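Local coordinates for absent in melanoma 1 protein (PDB 3CW3), which may act as a suppressor of malignant melanoma through the cytoskeleton, the chain here being one of its beta/gamma-crystallin domains, at residues I56-E60 and G61-L65. Sequence-based numbering, arbitrary orientation.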
loop_
_atom_site.group_PDB
_atom_site.type_symbol
_atom_site.label_atom_id
_atom_site.label_comp_id
_atom_site.label_asym_id
_atom_site.label_seq_id
_atom_site.Cartn_x
_atom_site.Cartn_y
_atom_site.Cartn_z
ATOM N N ILE A 56 -5.964 3.868 2.867
ATOM C CA ILE A 56 -4.890 4.846 2.880
ATOM C C ILE A 56 -5.009 5.661 1.604
ATOM O O ILE A 56 -4.739 5.161 0.512
ATOM C CB ILE A 56 -3.496 4.194 2.893
ATOM C CG1 ILE A 56 -3.317 3.345 4.152
ATOM C CG2 ILE A 56 -2.425 5.279 2.831
ATOM C CD1 ILE A 56 -1.971 2.644 4.213
ATOM N N PRO A 57 -5.440 6.923 1.721
ATOM C CA PRO A 57 -5.574 7.772 0.536
ATOM C C PRO A 57 -4.183 8.249 0.138
ATOM O O PRO A 57 -3.347 8.527 1.001
ATOM C CB PRO A 57 -6.469 8.901 1.027
ATOM C CG PRO A 57 -6.014 9.069 2.453
ATOM C CD PRO A 57 -5.869 7.635 2.939
ATOM N N LEU A 58 -3.935 8.339 -1.163
ATOM C CA LEU A 58 -2.630 8.759 -1.647
ATOM C C LEU A 58 -2.686 9.711 -2.829
ATOM O O LEU A 58 -3.511 9.558 -3.728
ATOM C CB LEU A 58 -1.805 7.536 -2.060
ATOM C CG LEU A 58 -1.393 6.549 -0.969
ATOM C CD1 LEU A 58 -0.721 5.340 -1.607
ATOM C CD2 LEU A 58 -0.456 7.237 0.008
ATOM N N GLU A 59 -1.795 10.697 -2.808
ATOM C CA GLU A 59 -1.670 11.651 -3.896
ATOM C C GLU A 59 -0.213 11.555 -4.349
ATOM O O GLU A 59 0.572 10.803 -3.767
ATOM C CB GLU A 59 -2.013 13.069 -3.428
ATOM C CG GLU A 59 -3.460 13.208 -2.969
ATOM C CD GLU A 59 -3.864 14.643 -2.690
ATOM O OE1 GLU A 59 -2.991 15.446 -2.296
ATOM O OE2 GLU A 59 -5.062 14.963 -2.847
ATOM N N GLU A 60 0.144 12.302 -5.386
ATOM C CA GLU A 60 1.502 12.273 -5.916
ATOM C C GLU A 60 2.575 12.308 -4.829
ATOM O O GLU A 60 2.546 13.151 -3.931
ATOM C CB GLU A 60 1.699 13.444 -6.885
ATOM C CG GLU A 60 3.060 13.488 -7.543
ATOM C CD GLU A 60 3.169 14.616 -8.554
ATOM O OE1 GLU A 60 4.269 14.822 -9.108
ATOM O OE2 GLU A 60 2.148 15.292 -8.798
ATOM N N GLY A 61 3.524 11.382 -4.914
ATOM C CA GLY A 61 4.585 11.336 -3.928
ATOM C C GLY A 61 5.003 9.930 -3.561
ATOM O O GLY A 61 4.482 8.958 -4.105
ATOM N N GLU A 62 5.947 9.821 -2.633
ATOM C CA GLU A 62 6.450 8.524 -2.196
ATOM C C GLU A 62 6.137 8.231 -0.743
ATOM O O GLU A 62 6.213 9.115 0.114
ATOM C CB GLU A 62 7.962 8.449 -2.394
ATOM C CG GLU A 62 8.394 8.101 -3.798
ATOM C CD GLU A 62 9.895 8.223 -3.981
ATOM O OE1 GLU A 62 10.638 7.913 -3.023
ATOM O OE2 GLU A 62 10.327 8.619 -5.087
ATOM N N LEU A 63 5.790 6.978 -0.471
ATOM C CA LEU A 63 5.481 6.550 0.884
ATOM C C LEU A 63 6.083 5.180 1.143
ATOM O O LEU A 63 5.795 4.215 0.434
ATOM C CB LEU A 63 3.966 6.482 1.101
ATOM C CG LEU A 63 3.511 5.972 2.477
ATOM C CD1 LEU A 63 3.936 6.942 3.569
ATOM C CD2 LEU A 63 2.004 5.816 2.481
ATOM N N GLU A 64 6.940 5.097 2.152
ATOM C CA GLU A 64 7.538 3.821 2.501
ATOM C C GLU A 64 6.523 3.164 3.421
ATOM O O GLU A 64 6.381 3.551 4.581
ATOM C CB GLU A 64 8.868 4.025 3.225
ATOM C CG GLU A 64 9.581 2.732 3.572
ATOM C CD GLU A 64 10.983 2.969 4.101
ATOM O OE1 GLU A 64 11.833 3.474 3.336
ATOM O OE2 GLU A 64 11.233 2.652 5.283
ATOM N N LEU A 65 5.799 2.184 2.892
ATOM C CA LEU A 65 4.776 1.498 3.666
ATOM C C LEU A 65 5.310 0.282 4.400
ATOM O O LEU A 65 6.138 -0.464 3.878
ATOM C CB LEU A 65 3.620 1.062 2.762
ATOM C CG LEU A 65 2.218 1.512 3.179
ATOM C CD1 LEU A 65 1.190 0.714 2.400
ATOM C CD2 LEU A 65 2.019 1.315 4.668
HETATM O O HOH W 1 2.054 8.820 -2.187
#
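Leu58 and Leu63 make the closest of the apolar side-chain contacts here, CD2 to CD2 at 3.8 Å, their side chains crossing at about a right angle. With chi1 of Leu63 at 177°, its side chain swings away from the backbone N and brings CD2 of Leu63 to 4.5 Å from CG2 of Ile56, a looser apolar contact. Farther from the turn, Ile56 and Leu65 reach for each other tip to tip, CD1 to CD1 at 4.1 Å. Strands 55-58 and 61-66 are consecutive in the second Greek key of this beta/gamma-crystallin domain but belong to different sheets: Ile56 and Leu58 bond through their backbones to Leu45 and Trp43, whereas Gly61, Leu63 and Leu65 pair with Val38, Ile36 and Ile34. The chain thus crosses between the two sheets of the sandwich; the axes of strand segments 56-58 and 61-65 come no nearer than 9.9 Å, and Ile56, Leu58, Leu63 and Leu65 point into the gap between them, at an edge that stays partly exposed. At the turn, packing gives way to water. One molecule donates to O of Glu59 at 2.9 Å and, weakly, to O of Gly61 at 3.1 Å, while the extended side chain of Glu60 projects from the outer side of the bend into an exposed position.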